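Local atomic coordinates of ornithine carbamoyltransferase (Gloeobacter violaceus, PDB entry 3GD5), a protein that probably catalyses the reversible transfer of the carbamoyl group from carbamoyl phosphate to ornithine, giving citrulline and phosphate on the way to arginine. Residues 21-24 with 25-28; 199-202 with 203-206; 216-219 with 220-223; 280-283 with 284-287. One frame throughout, in Å; residues are numbered along the deposited sequence.

Three of the four contacts are helix starts capped by a side chain: contact 1 opens helix 24-39 in the carbamoyl phosphate-binding domain, contact 3 the short helix 219-223 and contact 4 helix 283-287, both in the ornithine-binding domain. Contact 2 differs, lying wholly within helix 196-209, where the contact is a salt bridge along the helix beside the backbone ladder. Each mixes buried apolar residues with polar groups nearer the surface. Contacts 1 and 2 touch, E24 packing on I205 across the two domains, whereas contacts 1 and 4 lie on opposite sides of the chain's centre. The caps vary: aspartate in contacts 1 and 3, threonine in contact 4, which alone adjoins a second subunit.

Contact 1 of 4, residues 21-24 with 25-28; sequences DLDE and AQLH
A capping box opens helix 24-39, with D23 at the N-cap and Q26 three residues on, each side chain reaching the other's backbone. OD1 of D23 accepts from Q26 N at 2.8 Å, the N-H arriving nearly in line with the C-O bond. In return, the amide oxygen OE1 of Q26 takes the N-H of D23 at 2.9 Å, in the carbonyl plane and on a lone pair. The two side chains cross at about a right angle, yet carboxylate and amide planes are only 25° apart. D23 can turn its carboxylate onto the amide of Q26 because CG stands between its own backbone N and carbonyl carbon (chi1 55°). The other end of the Q26 amide is held as well, NE2 donating to R11 O.

At the next residue, E24 O takes two bonds from H28, one on each face of its carbonyl plane: H28 ND1 at 2.6 Å, the oxygen standing 22° out of the imidazole plane, and the backbone N at 3.3 Å. The ring is thereby tied back to its own helix. On the buried side, L22 lays CD2 against Q26 CB (3.8 Å) and CD1 against L27 CD1 (4.0 Å), while L27 itself packs on helix 168-180. E24 sends OE1 to a salt bridge with R208. A capping box with a hydrophobic staple, L22 to L27, is typical of a helix N-terminus.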
ATOM      1  N   ASP A  21      40.093  -0.026  -5.944  1.00 44.21           N
ATOM      2  CA  ASP A  21      40.619  -0.735  -4.781  1.00 44.71           C
ATOM      3  C   ASP A  21      41.618  -1.745  -5.303  1.00 44.39           C
ATOM      4  O   ASP A  21      42.307  -2.415  -4.543  1.00 44.80           O
ATOM      5  CB  ASP A  21      39.505  -1.472  -4.024  1.00 45.06           C
ATOM      6  CG  ASP A  21      38.611  -0.532  -3.246  1.00 45.87           C
ATOM      7  OD1 ASP A  21      38.930   0.673  -3.184  1.00 47.37           O
ATOM      8  OD2 ASP A  21      37.596  -0.999  -2.690  1.00 45.47           O
ATOM      9  N   LEU A  22      41.671  -1.852  -6.623  1.00 45.46           N
ATOM     10  CA  LEU A  22      42.581  -2.768  -7.289  1.00 45.17           C
ATOM     11  C   LEU A  22      43.520  -1.930  -8.121  1.00 46.23           C
ATOM     12  O   LEU A  22      43.065  -1.110  -8.914  1.00 46.26           O
ATOM     13  CB  LEU A  22      41.817  -3.694  -8.237  1.00 45.28           C
ATOM     14  CG  LEU A  22      40.701  -4.606  -7.723  1.00 45.40           C
ATOM     15  CD1 LEU A  22      39.806  -4.990  -8.890  1.00 45.69           C
ATOM     16  CD2 LEU A  22      41.288  -5.837  -7.055  1.00 43.84           C
ATOM     17  N   ASP A  23      44.824  -2.104  -7.939  1.00 48.12           N
ATOM     18  CA  ASP A  23      45.764  -1.363  -8.768  1.00 48.16           C
ATOM     19  C   ASP A  23      45.821  -2.151 -10.078  1.00 48.27           C
ATOM     20  O   ASP A  23      45.139  -3.171 -10.217  1.00 47.33           O
ATOM     21  CB  ASP A  23      47.154  -1.270  -8.110  1.00 48.88           C
ATOM     22  CG  ASP A  23      47.737  -2.626  -7.735  1.00 49.14           C
ATOM     23  OD1 ASP A  23      47.672  -3.575  -8.547  1.00 50.80           O
ATOM     24  OD2 ASP A  23      48.285  -2.735  -6.617  1.00 50.72           O
ATOM     25  N   GLU A  24      46.614  -1.691 -11.039  1.00 48.88           N
ATOM     26  CA  GLU A  24      46.710  -2.387 -12.319  1.00 49.26           C
ATOM     27  C   GLU A  24      47.058  -3.862 -12.151  1.00 48.29           C
ATOM     28  O   GLU A  24      46.490  -4.719 -12.824  1.00 49.88           O
ATOM     29  CB  GLU A  24      47.757  -1.729 -13.221  1.00 50.90           C
ATOM     30  CG  GLU A  24      47.538  -0.249 -13.483  1.00 53.66           C
ATOM     31  CD  GLU A  24      48.013   0.628 -12.340  1.00 55.26           C
ATOM     32  OE1 GLU A  24      47.901   1.864 -12.458  1.00 57.04           O
ATOM     33  OE2 GLU A  24      48.501   0.086 -11.325  1.00 54.81           O
ATOM     34  N   ALA A  25      47.986  -4.156 -11.248  1.00 47.01           N
ATOM     35  CA  ALA A  25      48.419  -5.531 -11.010  1.00 46.40           C
ATOM     36  C   ALA A  25      47.325  -6.434 -10.438  1.00 45.76           C
ATOM     37  O   ALA A  25      47.172  -7.583 -10.839  1.00 45.54           O
ATOM     38  CB  ALA A  25      49.630  -5.533 -10.081  1.00 45.20           C
ATOM     39  N   GLN A  26      46.567  -5.918  -9.488  1.00 47.22           N
ATOM     40  CA  GLN A  26      45.516  -6.711  -8.880  1.00 48.15           C
ATOM     41  C   GLN A  26      44.371  -6.978  -9.864  1.00 48.38           C
ATOM     42  O   GLN A  26      43.778  -8.061  -9.863  1.00 48.19           O
ATOM     43  CB  GLN A  26      45.032  -5.996  -7.624  1.00 48.71           C
ATOM     44  CG  GLN A  26      46.186  -5.727  -6.662  1.00 48.20           C
ATOM     45  CD  GLN A  26      45.793  -4.890  -5.465  1.00 47.19           C
ATOM     46  OE1 GLN A  26      45.315  -3.765  -5.613  1.00 46.63           O
ATOM     47  NE2 GLN A  26      46.000  -5.432  -4.268  1.00 46.23           N
ATOM     48  N   LEU A  27      44.086  -6.009 -10.725  1.00 47.83           N
ATOM     49  CA  LEU A  27      43.016  -6.168 -11.697  1.00 48.47           C
ATOM     50  C   LEU A  27      43.327  -7.294 -12.675  1.00 50.95           C
ATOM     51  O   LEU A  27      42.451  -8.112 -12.991  1.00 50.74           O
ATOM     52  CB  LEU A  27      42.785  -4.859 -12.455  1.00 47.96           C
ATOM     53  CG  LEU A  27      41.662  -4.877 -13.501  1.00 48.62           C
ATOM     54  CD1 LEU A  27      40.367  -5.396 -12.870  1.00 46.19           C
ATOM     55  CD2 LEU A  27      41.472  -3.474 -14.074  1.00 46.02           C
ATOM     56  N   HIS A  28      44.570  -7.344 -13.153  1.00 52.18           N
ATOM     57  CA  HIS A  28      44.969  -8.387 -14.096  1.00 51.45           C
ATOM     58  C   HIS A  28      44.897  -9.770 -13.458  1.00 50.58           C
ATOM     59  O   HIS A  28      44.403 -10.724 -14.069  1.00 50.38           O
ATOM     60  CB  HIS A  28      46.384  -8.130 -14.627  1.00 54.76           C
ATOM     61  CG  HIS A  28      46.466  -7.001 -15.609  1.00 57.36           C
ATOM     62  ND1 HIS A  28      46.811  -5.717 -15.246  1.00 59.40           N
ATOM     63  CD2 HIS A  28      46.197  -6.955 -16.937  1.00 58.75           C
ATOM     64  CE1 HIS A  28      46.749  -4.928 -16.305  1.00 60.15           C
ATOM     65  NE2 HIS A  28      46.378  -5.655 -17.344  1.00 58.96           N
TER

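Contact 2 of 4, residues 199-202 with 203-206; sequences SARA and SEIA
R201 and E204 form an i to i+3 salt bridge on helix 196-209, the helix of a beta-alpha-beta unit between strands 183-187 and 213-216. From CB the arginine chain sets off with CG anti to the backbone N (chi1 168°), then bends at chi2 and runs along the helix toward the following turn. R201 CD passes 3.8 Å from E204 OE2. NE lies 3.8 Å from I205 CG1 and is claimed by a salt bridge to D20 in the other domain. The guanidinium spreads over I205, whose CG1 sits 3.6 Å above its plane, over the centre, though the isoleucine's CD1 end fits too tightly to be trusted. NH2 ends the path at E204 OE2, 3.4 Å away, a rather long salt bridge with the carboxylate at the guanidinium edge and the two planes 76° apart. Such an upright meeting does not allow the flat, two-pronged pairing of arginine with a carboxylate.

Replacing R201 by an alanine would probably cost E204 and D20 this positive partner and bare the side of I205. On the inner side, A202 packs on L174 of helix 168-180, and A206 on V213 of strand 213-216. The backbone runs in the usual i to i+4 ladder, with A206 N to A202 O at 2.9 Å. S203 adds a bond of its own: OG donates to S199 O at 3.0 Å, on the opposite face of that carbonyl from S203 N.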
ATOM      1  N   SER A 199      37.018  11.009 -13.357  1.00 49.35           N
ATOM      2  CA  SER A 199      37.634  11.269 -14.652  1.00 52.24           C
ATOM      3  C   SER A 199      39.084  11.661 -14.418  1.00 52.38           C
ATOM      4  O   SER A 199      39.979  11.222 -15.137  1.00 53.03           O
ATOM      5  CB  SER A 199      36.915  12.410 -15.376  1.00 53.28           C
ATOM      6  OG  SER A 199      35.649  11.993 -15.856  1.00 58.75           O
ATOM      7  N   ALA A 200      39.305  12.490 -13.401  1.00 52.78           N
ATOM      8  CA  ALA A 200      40.645  12.945 -13.051  1.00 53.08           C
ATOM      9  C   ALA A 200      41.499  11.760 -12.610  1.00 54.30           C
ATOM     10  O   ALA A 200      42.645  11.611 -13.041  1.00 55.26           O
ATOM     11  CB  ALA A 200      40.569  13.975 -11.933  1.00 51.73           C
ATOM     12  N   ARG A 201      40.931  10.921 -11.745  1.00 54.05           N
ATOM     13  CA  ARG A 201      41.620   9.745 -11.233  1.00 53.48           C
ATOM     14  C   ARG A 201      41.856   8.720 -12.335  1.00 53.85           C
ATOM     15  O   ARG A 201      42.812   7.951 -12.278  1.00 54.11           O
ATOM     16  CB  ARG A 201      40.806   9.116 -10.097  1.00 53.92           C
ATOM     17  CG  ARG A 201      41.275   7.732  -9.664  1.00 54.15           C
ATOM     18  CD  ARG A 201      42.746   7.716  -9.276  1.00 55.37           C
ATOM     19  NE  ARG A 201      43.195   6.376  -8.905  1.00 55.56           N
ATOM     20  CZ  ARG A 201      44.471   6.031  -8.768  1.00 54.83           C
ATOM     21  NH1 ARG A 201      44.796   4.793  -8.427  1.00 52.57           N
ATOM     22  NH2 ARG A 201      45.426   6.924  -8.990  1.00 56.60           N
ATOM     23  N   ALA A 202      40.978   8.703 -13.332  1.00 53.53           N
ATOM     24  CA  ALA A 202      41.122   7.775 -14.449  1.00 52.44           C
ATOM     25  C   ALA A 202      42.272   8.238 -15.342  1.00 51.99           C
ATOM     26  O   ALA A 202      43.066   7.425 -15.812  1.00 48.88           O
ATOM     27  CB  ALA A 202      39.822   7.705 -15.253  1.00 50.93           C
ATOM     28  N   SER A 203      42.348   9.548 -15.577  1.00 52.60           N
ATOM     29  CA  SER A 203      43.411  10.121 -16.403  1.00 53.86           C
ATOM     30  C   SER A 203      44.767   9.881 -15.751  1.00 54.96           C
ATOM     31  O   SER A 203      45.722   9.479 -16.416  1.00 55.44           O
ATOM     32  CB  SER A 203      43.189  11.620 -16.594  1.00 53.37           C
ATOM     33  OG  SER A 203      41.983  11.859 -17.291  1.00 54.42           O
ATOM     34  N   GLU A 204      44.843  10.127 -14.447  1.00 57.22           N
ATOM     35  CA  GLU A 204      46.074   9.913 -13.696  1.00 59.07           C
ATOM     36  C   GLU A 204      46.565   8.483 -13.912  1.00 59.54           C
ATOM     37  O   GLU A 204      47.753   8.249 -14.131  1.00 60.88           O
ATOM     38  CB  GLU A 204      45.830  10.158 -12.206  1.00 61.09           C
ATOM     39  CG  GLU A 204      47.026   9.847 -11.312  1.00 65.41           C
ATOM     40  CD  GLU A 204      46.702   9.962  -9.829  1.00 67.82           C
ATOM     41  OE1 GLU A 204      47.597   9.694  -8.997  1.00 69.08           O
ATOM     42  OE2 GLU A 204      45.551  10.318  -9.490  1.00 69.36           O
ATOM     43  N   ILE A 205      45.642   7.526 -13.852  1.00 58.67           N
ATOM     44  CA  ILE A 205      45.981   6.121 -14.044  1.00 58.19           C
ATOM     45  C   ILE A 205      46.441   5.871 -15.473  1.00 58.24           C
ATOM     46  O   ILE A 205      47.404   5.143 -15.710  1.00 58.16           O
ATOM     47  CB  ILE A 205      44.763   5.206 -13.788  1.00 59.07           C
ATOM     48  CG1 ILE A 205      44.299   5.332 -12.335  1.00 58.40           C
ATOM     49  CG2 ILE A 205      45.123   3.756 -14.121  1.00 57.20           C
ATOM     50  CD1 ILE A 205      45.265   4.745 -11.357  1.00 62.32           C
ATOM     51  N   ALA A 206      45.729   6.469 -16.421  1.00 57.88           N
ATOM     52  CA  ALA A 206      46.029   6.311 -17.836  1.00 58.95           C
ATOM     53  C   ALA A 206      47.399   6.884 -18.183  1.00 60.13           C
ATOM     54  O   ALA A 206      48.041   6.453 -19.147  1.00 59.44           O
ATOM     55  CB  ALA A 206      44.951   6.988 -18.667  1.00 57.10           C
TER

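Contact 3 of 4, residues 216-219 with 220-223; sequences LRDP and FEAA
F220 meets D218, the N-cap residue of helix 219-223, through backbone and ring alike, where the chain turns from strand 213-216 into that helix. Its N-H bonds to D218 OD1 at 3.1 Å, making an Asx turn, and comes from well above the carboxylate plane, 63° out of it. The same OD1 lies at the edge of the phenyl ring, near its plane, and the ring and carboxylate are only 22° apart. P219 CG stands 4.1 Å from F220 CD1, and the F220 side chain also packs on A258 and L259 of helix 257-261.

E221 follows, its N 2.6 Å from D218 OD2 and its backbone also weakly bonded to D218 O. The aspartate reaches forward to these amides with CG anti to its own N (chi1 171°). E221 turns its chain aside at chi2, and its OE2 pairs with R224; CG rests 3.9 Å from L216 CD1. At A222 the N-H makes a weak bond to D218 O, and CB touches L216 CD1 at 4.0 Å before meeting A185 and A187 of strand 183-187. A223 N closes the turn on P219 O at 3.1 Å.

The carboxylate of D218 thus faces the opening amides of the helix, where the helix dipole would probably favour its negative charge. That charge lies 4.1 Å from E221, between D218 OD2 and E221 OE1, a like-charge approach that the pairing of E221 with R224 probably eases.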
ATOM      1  N   LEU A 216      33.628  13.592 -23.600  1.00 55.71           N
ATOM      2  CA  LEU A 216      33.094  14.361 -24.709  1.00 55.92           C
ATOM      3  C   LEU A 216      31.588  14.557 -24.668  1.00 56.21           C
ATOM      4  O   LEU A 216      30.880  13.978 -23.843  1.00 56.27           O
ATOM      5  CB  LEU A 216      33.460  13.673 -26.026  1.00 55.19           C
ATOM      6  CG  LEU A 216      34.882  13.120 -26.153  1.00 55.17           C
ATOM      7  CD1 LEU A 216      35.048  12.469 -27.515  1.00 54.78           C
ATOM      8  CD2 LEU A 216      35.898  14.237 -25.966  1.00 54.60           C
ATOM      9  N   ARG A 217      31.107  15.376 -25.591  1.00 56.33           N
ATOM     10  CA  ARG A 217      29.694  15.661 -25.699  1.00 57.03           C
ATOM     11  C   ARG A 217      29.136  14.911 -26.907  1.00 56.80           C
ATOM     12  O   ARG A 217      28.023  14.389 -26.858  1.00 56.35           O
ATOM     13  CB  ARG A 217      29.489  17.166 -25.861  1.00 57.73           C
ATOM     14  CG  ARG A 217      28.053  17.632 -25.742  1.00 60.14           C
ATOM     15  CD  ARG A 217      27.488  17.419 -24.339  1.00 61.50           C
ATOM     16  NE  ARG A 217      28.224  18.146 -23.306  1.00 62.09           N
ATOM     17  CZ  ARG A 217      29.203  17.625 -22.572  1.00 64.08           C
ATOM     18  NH1 ARG A 217      29.817  18.364 -21.657  1.00 63.64           N
ATOM     19  NH2 ARG A 217      29.563  16.361 -22.745  1.00 66.22           N
ATOM     20  N   ASP A 218      29.922  14.839 -27.981  1.00 57.09           N
ATOM     21  CA  ASP A 218      29.495  14.156 -29.207  1.00 57.75           C
ATOM     22  C   ASP A 218      29.800  12.668 -29.219  1.00 56.49           C
ATOM     23  O   ASP A 218      30.954  12.257 -29.090  1.00 57.52           O
ATOM     24  CB  ASP A 218      30.134  14.801 -30.443  1.00 60.17           C
ATOM     25  CG  ASP A 218      29.891  13.993 -31.718  1.00 62.12           C
ATOM     26  OD1 ASP A 218      28.728  13.630 -31.999  1.00 62.21           O
ATOM     27  OD2 ASP A 218      30.866  13.722 -32.448  1.00 64.75           O
ATOM     28  N   PRO A 219      28.759  11.839 -29.387  1.00 56.03           N
ATOM     29  CA  PRO A 219      28.866  10.377 -29.424  1.00 55.62           C
ATOM     30  C   PRO A 219      29.484   9.834 -30.716  1.00 54.61           C
ATOM     31  O   PRO A 219      30.067   8.745 -30.726  1.00 52.88           O
ATOM     32  CB  PRO A 219      27.421   9.928 -29.230  1.00 55.18           C
ATOM     33  CG  PRO A 219      26.660  10.985 -29.952  1.00 55.79           C
ATOM     34  CD  PRO A 219      27.347  12.258 -29.489  1.00 56.06           C
ATOM     35  N   PHE A 220      29.347  10.583 -31.807  1.00 54.69           N
ATOM     36  CA  PHE A 220      29.921  10.154 -33.075  1.00 55.61           C
ATOM     37  C   PHE A 220      31.420  10.397 -33.073  1.00 56.41           C
ATOM     38  O   PHE A 220      32.160   9.788 -33.838  1.00 57.17           O
ATOM     39  CB  PHE A 220      29.267  10.886 -34.245  1.00 55.79           C
ATOM     40  CG  PHE A 220      27.913  10.353 -34.595  1.00 56.36           C
ATOM     41  CD1 PHE A 220      26.763  10.923 -34.059  1.00 56.31           C
ATOM     42  CD2 PHE A 220      27.790   9.241 -35.424  1.00 56.71           C
ATOM     43  CE1 PHE A 220      25.508  10.394 -34.342  1.00 55.63           C
ATOM     44  CE2 PHE A 220      26.540   8.702 -35.713  1.00 56.68           C
ATOM     45  CZ  PHE A 220      25.394   9.281 -35.170  1.00 56.29           C
ATOM     46  N   GLU A 221      31.859  11.291 -32.193  1.00 56.98           N
ATOM     47  CA  GLU A 221      33.269  11.615 -32.059  1.00 57.94           C
ATOM     48  C   GLU A 221      33.924  10.496 -31.258  1.00 57.61           C
ATOM     49  O   GLU A 221      34.931   9.919 -31.670  1.00 57.95           O
ATOM     50  CB  GLU A 221      33.430  12.940 -31.310  1.00 60.15           C
ATOM     51  CG  GLU A 221      34.848  13.472 -31.287  1.00 64.45           C
ATOM     52  CD  GLU A 221      35.348  13.838 -32.678  1.00 67.93           C
ATOM     53  OE1 GLU A 221      34.749  14.741 -33.316  1.00 67.81           O
ATOM     54  OE2 GLU A 221      36.337  13.218 -33.132  1.00 68.28           O
ATOM     55  N   ALA A 222      33.321  10.190 -30.114  1.00 56.40           N
ATOM     56  CA  ALA A 222      33.819   9.153 -29.220  1.00 55.23           C
ATOM     57  C   ALA A 222      33.880   7.778 -29.882  1.00 54.65           C
ATOM     58  O   ALA A 222      34.827   7.014 -29.667  1.00 54.00           O
ATOM     59  CB  ALA A 222      32.941   9.091 -27.971  1.00 55.00           C
ATOM     60  N   ALA A 223      32.871   7.473 -30.692  1.00 53.55           N
ATOM     61  CA  ALA A 223      32.778   6.186 -31.365  1.00 53.37           C
ATOM     62  C   ALA A 223      33.781   5.974 -32.497  1.00 54.64           C
ATOM     63  O   ALA A 223      34.102   4.831 -32.838  1.00 53.10           O
ATOM     64  CB  ALA A 223      31.355   5.981 -31.893  1.00 53.20           C
TER

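Contact 4 of 4, residues 280-283 with 284-287; sequences EITD and EVME
T282 is the N-cap of helix 283-287, its OG1 accepting from V285 N at 3.2 Å with the N-H pointing almost straight at it (163°). The hydroxyl comes within range with OG1 turned into the fork between N and C of T282 (chi1 63°). Backbone bonds continue the turn, M286 N to T282 O at 3.0 Å and E287 N to D283 O at 2.7 Å. A water bridges the surface side, 2.7 Å from T282 OG1 and donating to E284 OE1.

Among charges, D283 OD1 and E287 OE2 are 3.8 Å apart, their carboxylate planes turned by 50°. R277 lies close to both, in a salt bridge with D283 and a weaker, long pairing with E287, while E287 OE1 binds R98 of the second subunit. An asparagine in place of D283 would probably leave R277 without the charge of this salt bridge.

Apolar contact comes from I281 CD1, 4.0 Å from M286 SD. M286 lies beside L273, a probable carbamoyl phosphate-binding residue, and packs on I293 and W294 of helix 293-312, whereas V285 rests on V269 of strand 268-271 and I281 on T231 of strand 228-231.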
ATOM      1  N   GLU A 280      18.377   3.882 -25.727  1.00 41.56           N
ATOM      2  CA  GLU A 280      19.832   3.858 -25.746  1.00 40.17           C
ATOM      3  C   GLU A 280      20.388   2.880 -26.778  1.00 40.33           C
ATOM      4  O   GLU A 280      21.570   2.942 -27.110  1.00 38.25           O
ATOM      5  CB  GLU A 280      20.388   3.529 -24.358  1.00 39.70           C
ATOM      6  CG  GLU A 280      20.270   2.064 -23.953  1.00 39.72           C
ATOM      7  CD  GLU A 280      18.893   1.691 -23.413  1.00 39.80           C
ATOM      8  OE1 GLU A 280      18.024   2.576 -23.273  1.00 38.25           O
ATOM      9  OE2 GLU A 280      18.690   0.499 -23.118  1.00 38.63           O
ATOM     10  N   ILE A 281      19.548   1.970 -27.269  1.00 40.50           N
ATOM     11  CA  ILE A 281      19.958   1.012 -28.297  1.00 41.71           C
ATOM     12  C   ILE A 281      18.778   0.556 -29.136  1.00 40.36           C
ATOM     13  O   ILE A 281      17.634   0.623 -28.703  1.00 40.00           O
ATOM     14  CB  ILE A 281      20.616  -0.261 -27.722  1.00 43.82           C
ATOM     15  CG1 ILE A 281      20.122  -0.508 -26.304  1.00 46.18           C
ATOM     16  CG2 ILE A 281      22.114  -0.170 -27.827  1.00 46.88           C
ATOM     17  CD1 ILE A 281      18.666  -0.898 -26.241  1.00 48.71           C
ATOM     18  N   THR A 282      19.066   0.086 -30.342  1.00 39.64           N
ATOM     19  CA  THR A 282      18.012  -0.387 -31.225  1.00 40.63           C
ATOM     20  C   THR A 282      17.958  -1.905 -31.144  1.00 40.57           C
ATOM     21  O   THR A 282      18.956  -2.561 -30.833  1.00 39.82           O
ATOM     22  CB  THR A 282      18.262   0.038 -32.701  1.00 39.78           C
ATOM     23  OG1 THR A 282      19.462  -0.572 -33.184  1.00 38.47           O
ATOM     24  CG2 THR A 282      18.407   1.544 -32.803  1.00 39.97           C
ATOM     25  N   ASP A 283      16.784  -2.461 -31.404  1.00 42.28           N
ATOM     26  CA  ASP A 283      16.625  -3.899 -31.370  1.00 42.68           C
ATOM     27  C   ASP A 283      17.608  -4.512 -32.361  1.00 44.94           C
ATOM     28  O   ASP A 283      18.250  -5.525 -32.078  1.00 46.00           O
ATOM     29  CB  ASP A 283      15.198  -4.275 -31.761  1.00 42.64           C
ATOM     30  CG  ASP A 283      14.953  -5.776 -31.693  1.00 43.08           C
ATOM     31  OD1 ASP A 283      15.052  -6.349 -30.585  1.00 40.44           O
ATOM     32  OD2 ASP A 283      14.671  -6.383 -32.750  1.00 43.19           O
ATOM     33  N   GLU A 284      17.723  -3.875 -33.522  1.00 46.07           N
ATOM     34  CA  GLU A 284      18.609  -4.330 -34.586  1.00 46.44           C
ATOM     35  C   GLU A 284      20.034  -4.568 -34.101  1.00 45.77           C
ATOM     36  O   GLU A 284      20.614  -5.631 -34.339  1.00 44.25           O
ATOM     37  CB  GLU A 284      18.621  -3.301 -35.714  1.00 49.51           C
ATOM     38  CG  GLU A 284      19.492  -3.667 -36.901  1.00 53.05           C
ATOM     39  CD  GLU A 284      19.469  -2.596 -37.976  1.00 56.60           C
ATOM     40  OE1 GLU A 284      20.062  -1.518 -37.758  1.00 58.45           O
ATOM     41  OE2 GLU A 284      18.846  -2.829 -39.035  1.00 58.56           O
ATOM     42  N   VAL A 285      20.599  -3.577 -33.422  1.00 45.91           N
ATOM     43  CA  VAL A 285      21.962  -3.698 -32.921  1.00 45.49           C
ATOM     44  C   VAL A 285      22.027  -4.712 -31.785  1.00 45.36           C
ATOM     45  O   VAL A 285      22.904  -5.580 -31.759  1.00 45.17           O
ATOM     46  CB  VAL A 285      22.498  -2.341 -32.424  1.00 45.80           C
ATOM     47  CG1 VAL A 285      23.898  -2.506 -31.858  1.00 44.73           C
ATOM     48  CG2 VAL A 285      22.512  -1.347 -33.572  1.00 45.86           C
ATOM     49  N   MET A 286      21.091  -4.612 -30.850  1.00 44.80           N
ATOM     50  CA  MET A 286      21.072  -5.535 -29.722  1.00 43.81           C
ATOM     51  C   MET A 286      21.020  -6.984 -30.193  1.00 44.37           C
ATOM     52  O   MET A 286      21.718  -7.845 -29.660  1.00 44.67           O
ATOM     53  CB  MET A 286      19.861  -5.260 -28.841  1.00 42.38           C
ATOM     54  CG  MET A 286      20.194  -5.075 -27.379  1.00 41.17           C
ATOM     55  SD  MET A 286      18.716  -4.935 -26.418  1.00 33.80           S
ATOM     56  CE  MET A 286      18.850  -6.461 -25.448  1.00 37.81           C
ATOM     57  N   GLU A 287      20.180  -7.243 -31.189  1.00 45.43           N
ATOM     58  CA  GLU A 287      20.010  -8.586 -31.736  1.00 46.80           C
ATOM     59  C   GLU A 287      20.981  -8.867 -32.882  1.00 47.87           C
ATOM     60  O   GLU A 287      21.052  -9.989 -33.380  1.00 49.07           O
ATOM     61  CB  GLU A 287      18.575  -8.761 -32.246  1.00 47.72           C
ATOM     62  CG  GLU A 287      17.473  -8.544 -31.209  1.00 46.27           C
ATOM     63  CD  GLU A 287      17.534  -9.545 -30.068  1.00 45.50           C
ATOM     64  OE1 GLU A 287      18.203 -10.587 -30.224  1.00 44.14           O
ATOM     65  OE2 GLU A 287      16.901  -9.295 -29.021  1.00 46.22           O
TER
HETATM   66  O   HOH W   1      20.213   0.398 -35.593  1.00 38.63           O